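Local coordinates for hemin degrading factor (Pseudomonas aeruginosa, PDB 4MF9), which binds heme and is a heme-trafficking protein that has also been identified as a heme-degrading enzyme, at residues Leu194-Trp208 against His224-Glu238. Sequence-based numbering, arbitrary orientation.
Sequences LVDAQIDAAALREGW and HGAQRTQALRLAGGE. With HEM (protoporphyrin IX containing Fe), chain C.
Asp196 and Arg233 form a side-on salt bridge: Arg233 NE donates to OD2 of Asp196 and NH2 to OD1, each oxygen using its syn lone pair, with carboxylate and guanidinium planes only 18° apart. Asp196 OD1 also accepts from Gln230 NE2 at 2.9 Å, this time on its anti side, so two donors grip that one atom. Gln230 NE2 also donates to Leu194 O (2.9 Å) from above the carbonyl plane. Gln230 can span both acceptors because its CG lies anti to the backbone N (chi1 -176°) and the chain runs on extended; its OE1 meanwhile accepts from Gln227 N, the N-cap residue of helix 228-235, which fixes the rotation of the amide.

Beneath this polar edge the packing is apolar. Ile199 sets CB 3.6 Å from Leu234 CD1, and Leu204 CD1 rests on Ala231. Leu204 CA makes a CH-pi contact almost centrally over the His224 ring, 3.9 Å from its centroid, while His224 ND1 is bonded to Leu220 O. Farther along, Ala235 CB makes a CH-pi contact with one face of the Trp208 six-membered ring, offset toward its rim, and Leu232 CD2 meets the ring edge 3.6 Å from Trp208 CH2. Near the C-terminal end of helix 228-235, Arg205 NE donates a hydrogen bond to Ala235 O at 2.7 Å; the neighbouring ion pair with Glu238 is modelled too close to be trusted in detail.

Further out, Trp208 NE1 is held by Arg312 O. Arg228 NH1 makes a salt bridge to Glu324 and a weak bond to a heme propionate oxygen. Helices 201-208 and 228-235 cross nearly perpendicularly, 9.9 Å apart, and Leu232 packs the pair against strands 307-313 and 320-326 of a HemS/ChuX-type antiparallel sheet, at the edge of the heme pocket, to which Arg228 belongs.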
# COMPACT_ATOMS: atom_id res chain seq x y z
N LEU A 194 13.56 -19.84 8.91
CA LEU A 194 14.74 -20.63 8.91
C LEU A 194 15.92 -19.71 9.09
O LEU A 194 15.84 -18.59 8.75
CB LEU A 194 14.84 -21.37 7.60
CG LEU A 194 13.60 -22.17 7.29
CD1 LEU A 194 13.93 -23.10 6.17
CD2 LEU A 194 13.18 -22.98 8.49
N VAL A 195 17.00 -20.19 9.65
CA VAL A 195 18.25 -19.49 9.63
C VAL A 195 18.85 -19.56 8.23
O VAL A 195 18.49 -20.41 7.48
CB VAL A 195 19.20 -19.97 10.69
CG1 VAL A 195 18.72 -19.55 12.07
CG2 VAL A 195 19.37 -21.46 10.59
N ASP A 196 19.78 -18.69 7.91
CA ASP A 196 20.26 -18.59 6.55
C ASP A 196 20.87 -19.92 6.17
O ASP A 196 20.69 -20.38 5.11
CB ASP A 196 21.23 -17.44 6.42
CG ASP A 196 20.55 -16.06 6.39
OD1 ASP A 196 19.33 -15.92 6.59
OD2 ASP A 196 21.27 -15.12 6.15
N ALA A 197 21.56 -20.56 7.09
CA ALA A 197 22.27 -21.81 6.86
C ALA A 197 21.35 -22.99 6.57
O ALA A 197 21.81 -24.06 6.16
CB ALA A 197 23.17 -22.13 8.04
N GLN A 198 20.05 -22.81 6.78
CA GLN A 198 19.07 -23.87 6.51
C GLN A 198 18.45 -23.74 5.12
O GLN A 198 17.76 -24.65 4.67
CB GLN A 198 17.97 -23.88 7.56
CG GLN A 198 18.36 -24.58 8.86
CD GLN A 198 17.28 -24.48 9.92
OE1 GLN A 198 16.70 -23.41 10.15
NE2 GLN A 198 16.99 -25.60 10.58
N ILE A 199 18.67 -22.62 4.46
CA ILE A 199 18.20 -22.43 3.12
C ILE A 199 19.11 -23.12 2.11
O ILE A 199 20.29 -23.03 2.21
CB ILE A 199 18.10 -20.94 2.78
CG1 ILE A 199 17.35 -20.19 3.86
CG2 ILE A 199 17.47 -20.74 1.43
CD1 ILE A 199 16.04 -20.79 4.21
N ASP A 200 18.53 -23.79 1.12
CA ASP A 200 19.29 -24.32 -0.01
C ASP A 200 19.65 -23.16 -0.95
O ASP A 200 18.90 -22.85 -1.87
CB ASP A 200 18.47 -25.38 -0.76
CG ASP A 200 19.30 -26.17 -1.76
OD1 ASP A 200 20.45 -25.78 -2.05
OD2 ASP A 200 18.78 -27.20 -2.25
N ALA A 201 20.80 -22.54 -0.71
CA ALA A 201 21.21 -21.33 -1.43
C ALA A 201 21.46 -21.57 -2.92
O ALA A 201 21.18 -20.71 -3.75
CB ALA A 201 22.43 -20.72 -0.78
N ALA A 202 22.02 -22.72 -3.27
CA ALA A 202 22.29 -23.07 -4.64
C ALA A 202 21.02 -23.28 -5.47
O ALA A 202 20.89 -22.85 -6.55
CB ALA A 202 23.22 -24.27 -4.65
N ALA A 203 20.06 -23.94 -4.87
CA ALA A 203 18.79 -24.10 -5.52
C ALA A 203 18.09 -22.78 -5.73
O ALA A 203 17.66 -22.51 -6.78
CB ALA A 203 17.90 -25.05 -4.74
N LEU A 204 18.09 -21.95 -4.72
CA LEU A 204 17.49 -20.65 -4.80
C LEU A 204 18.13 -19.82 -5.90
O LEU A 204 17.43 -19.33 -6.72
CB LEU A 204 17.76 -19.96 -3.49
CG LEU A 204 17.05 -18.72 -3.02
CD1 LEU A 204 17.95 -17.86 -2.21
CD2 LEU A 204 16.31 -17.98 -4.06
N ARG A 205 19.43 -19.79 -5.94
CA ARG A 205 20.17 -19.12 -7.00
C ARG A 205 19.90 -19.71 -8.37
O ARG A 205 19.74 -19.00 -9.33
CB ARG A 205 21.66 -19.18 -6.72
CG ARG A 205 22.21 -18.30 -5.65
CD ARG A 205 23.74 -18.44 -5.56
NE ARG A 205 24.31 -17.19 -6.03
CZ ARG A 205 25.06 -17.00 -7.09
NH1 ARG A 205 25.47 -18.00 -7.86
NH2 ARG A 205 25.44 -15.79 -7.37
N GLU A 206 19.82 -21.03 -8.42
CA GLU A 206 19.50 -21.65 -9.69
C GLU A 206 18.15 -21.24 -10.21
O GLU A 206 18.04 -20.77 -11.32
CB GLU A 206 19.61 -23.17 -9.57
CG GLU A 206 19.38 -23.85 -10.89
CD GLU A 206 19.70 -25.35 -10.90
OE1 GLU A 206 20.25 -25.90 -9.93
OE2 GLU A 206 19.37 -25.92 -11.91
N GLY A 207 17.15 -21.29 -9.35
CA GLY A 207 15.81 -20.83 -9.67
C GLY A 207 15.77 -19.34 -9.99
O GLY A 207 15.01 -18.92 -10.88
N TRP A 208 16.56 -18.55 -9.27
CA TRP A 208 16.63 -17.10 -9.50
C TRP A 208 17.09 -16.81 -10.93
O TRP A 208 16.45 -16.03 -11.64
CB TRP A 208 17.60 -16.44 -8.51
CG TRP A 208 17.53 -14.92 -8.48
CD1 TRP A 208 17.71 -14.06 -9.53
CD2 TRP A 208 17.29 -14.10 -7.33
NE1 TRP A 208 17.58 -12.75 -9.10
CE2 TRP A 208 17.32 -12.75 -7.75
CE3 TRP A 208 17.05 -14.37 -5.98
CZ2 TRP A 208 17.13 -11.69 -6.87
CZ3 TRP A 208 16.86 -13.31 -5.11
CH2 TRP A 208 16.90 -11.99 -5.56
N HIS A 224 11.62 -22.24 -1.54
CA HIS A 224 12.79 -22.53 -0.74
C HIS A 224 12.65 -22.12 0.71
O HIS A 224 13.55 -22.22 1.49
CB HIS A 224 14.04 -21.95 -1.40
CG HIS A 224 14.17 -22.28 -2.84
ND1 HIS A 224 13.62 -21.51 -3.82
CD2 HIS A 224 14.74 -23.32 -3.48
CE1 HIS A 224 13.83 -22.05 -4.99
NE2 HIS A 224 14.53 -23.14 -4.82
N GLY A 225 11.48 -21.66 1.07
CA GLY A 225 11.20 -21.30 2.43
C GLY A 225 11.95 -20.09 2.95
O GLY A 225 12.17 -19.99 4.09
N ALA A 226 12.33 -19.20 2.07
CA ALA A 226 13.15 -18.06 2.48
C ALA A 226 12.33 -16.78 2.64
O ALA A 226 11.41 -16.53 1.86
CB ALA A 226 14.29 -17.84 1.50
N GLN A 227 12.68 -15.98 3.63
CA GLN A 227 12.18 -14.60 3.75
C GLN A 227 12.77 -13.74 2.63
O GLN A 227 13.79 -14.05 2.12
CB GLN A 227 12.51 -13.94 5.08
CG GLN A 227 12.30 -14.79 6.28
CD GLN A 227 10.91 -15.30 6.35
OE1 GLN A 227 10.65 -16.47 6.23
NE2 GLN A 227 10.00 -14.41 6.46
N ARG A 228 12.08 -12.68 2.26
CA ARG A 228 12.52 -11.92 1.15
C ARG A 228 13.94 -11.32 1.35
O ARG A 228 14.76 -11.41 0.51
CB ARG A 228 11.56 -10.80 0.82
CG ARG A 228 11.94 -10.13 -0.47
CD ARG A 228 11.14 -8.96 -1.03
NE ARG A 228 10.08 -9.46 -1.82
CZ ARG A 228 9.82 -9.24 -3.10
NH1 ARG A 228 10.50 -8.45 -3.86
NH2 ARG A 228 8.82 -9.84 -3.59
N THR A 229 14.19 -10.72 2.49
CA THR A 229 15.50 -10.14 2.78
C THR A 229 16.55 -11.23 2.84
O THR A 229 17.69 -11.05 2.41
CB THR A 229 15.49 -9.36 4.10
OG1 THR A 229 15.09 -10.23 5.18
CG2 THR A 229 14.50 -8.22 4.01
N GLN A 230 16.17 -12.37 3.37
CA GLN A 230 17.02 -13.53 3.45
C GLN A 230 17.46 -14.01 2.07
O GLN A 230 18.59 -14.29 1.90
CB GLN A 230 16.27 -14.64 4.15
CG GLN A 230 17.00 -15.91 4.43
CD GLN A 230 16.21 -16.82 5.33
OE1 GLN A 230 15.07 -17.08 5.08
NE2 GLN A 230 16.84 -17.30 6.35
N ALA A 231 16.54 -14.07 1.12
CA ALA A 231 16.91 -14.49 -0.23
C ALA A 231 17.84 -13.47 -0.90
O ALA A 231 18.74 -13.85 -1.64
CB ALA A 231 15.68 -14.71 -1.07
N LEU A 232 17.60 -12.18 -0.68
CA LEU A 232 18.45 -11.13 -1.24
C LEU A 232 19.88 -11.30 -0.74
O LEU A 232 20.84 -11.22 -1.51
CB LEU A 232 17.92 -9.74 -0.87
CG LEU A 232 16.49 -9.43 -1.30
CD1 LEU A 232 16.12 -7.98 -0.98
CD2 LEU A 232 16.31 -9.73 -2.77
N ARG A 233 20.00 -11.57 0.54
CA ARG A 233 21.23 -11.80 1.23
C ARG A 233 21.97 -13.01 0.66
O ARG A 233 23.16 -13.04 0.62
CB ARG A 233 20.89 -12.20 2.64
CG ARG A 233 21.88 -11.81 3.67
CD ARG A 233 21.25 -11.42 4.98
NE ARG A 233 20.52 -12.46 5.66
CZ ARG A 233 19.30 -12.29 6.13
NH1 ARG A 233 18.69 -11.15 5.96
NH2 ARG A 233 18.69 -13.25 6.75
N LEU A 234 21.23 -14.04 0.28
CA LEU A 234 21.83 -15.30 -0.16
C LEU A 234 21.98 -15.36 -1.68
O LEU A 234 22.61 -16.28 -2.21
CB LEU A 234 20.99 -16.48 0.31
CG LEU A 234 20.74 -16.65 1.81
CD1 LEU A 234 19.84 -17.84 2.06
CD2 LEU A 234 22.03 -16.80 2.58
N ALA A 235 21.39 -14.39 -2.38
CA ALA A 235 21.41 -14.41 -3.84
C ALA A 235 22.81 -14.19 -4.42
O ALA A 235 23.18 -14.83 -5.42
CB ALA A 235 20.44 -13.38 -4.39
N GLY A 236 23.56 -13.29 -3.82
CA GLY A 236 24.88 -12.92 -4.34
C GLY A 236 24.79 -11.57 -5.03
O GLY A 236 23.74 -11.21 -5.56
N GLY A 237 25.91 -10.85 -5.04
CA GLY A 237 25.96 -9.48 -5.53
C GLY A 237 25.48 -9.23 -6.94
O GLY A 237 25.01 -8.13 -7.24
N GLU A 238 25.56 -10.23 -7.81
CA GLU A 238 25.07 -10.01 -9.17
C GLU A 238 23.53 -9.90 -9.21
O GLU A 238 22.97 -9.32 -10.14
CB GLU A 238 25.57 -11.10 -10.13
CG GLU A 238 24.95 -12.47 -9.96
CD GLU A 238 25.60 -13.30 -8.87
OE1 GLU A 238 26.10 -12.71 -7.88
OE2 GLU A 238 25.61 -14.54 -8.99
CHA HEM C . 5.34 -5.81 -10.89
CHB HEM C . 2.58 -4.59 -14.54
CHC HEM C . -0.84 -7.53 -12.87
CHD HEM C . 1.52 -7.74 -8.71
C1A HEM C . 4.91 -5.29 -12.08
C2A HEM C . 5.70 -4.54 -12.99
C3A HEM C . 4.93 -4.23 -14.00
C4A HEM C . 3.66 -4.73 -13.71
CMA HEM C . 5.35 -3.41 -15.19
CAA HEM C . 7.14 -4.18 -12.88
CBA HEM C . 8.02 -4.47 -14.12
CGA HEM C . 8.21 -5.94 -14.20
O1A HEM C . 8.09 -6.54 -15.26
O2A HEM C . 8.48 -6.51 -13.18
C1B HEM C . 1.43 -5.34 -14.35
C2B HEM C . 0.42 -5.28 -15.32
C3B HEM C . -0.56 -6.10 -14.91
C4B HEM C . -0.11 -6.66 -13.62
CMB HEM C . 0.46 -4.49 -16.60
CAB HEM C . -1.81 -6.31 -15.70
CBB HEM C . -2.98 -6.61 -15.22
C1C HEM C . -0.52 -7.87 -11.61
C2C HEM C . -1.24 -8.73 -10.81
C3C HEM C . -0.59 -8.81 -9.62
C4C HEM C . 0.56 -7.97 -9.68
CMC HEM C . -2.50 -9.45 -11.20
CAC HEM C . -1.01 -9.60 -8.49
CBC HEM C . -0.39 -9.39 -7.37
C1D HEM C . 2.80 -7.24 -8.97
C2D HEM C . 3.92 -7.24 -7.98
C3D HEM C . 4.97 -6.71 -8.61
C4D HEM C . 4.49 -6.39 -9.96
CMD HEM C . 3.96 -7.72 -6.54
CAD HEM C . 6.34 -6.49 -8.03
CBD HEM C . 7.28 -7.57 -8.55
CGD HEM C . 8.60 -7.80 -7.88
O1D HEM C . 9.56 -7.82 -8.62
O2D HEM C . 8.74 -7.99 -6.68
NA HEM C . 3.65 -5.39 -12.54
NB HEM C . 1.10 -6.17 -13.35
NC HEM C . 0.54 -7.45 -10.92
ND HEM C . 3.21 -6.72 -10.11
FE HEM C . 2.22 -6.51 -11.65
O HOH W 1 13.10 -18.26 6.53
O HOH W 2 15.61 -24.13 1.08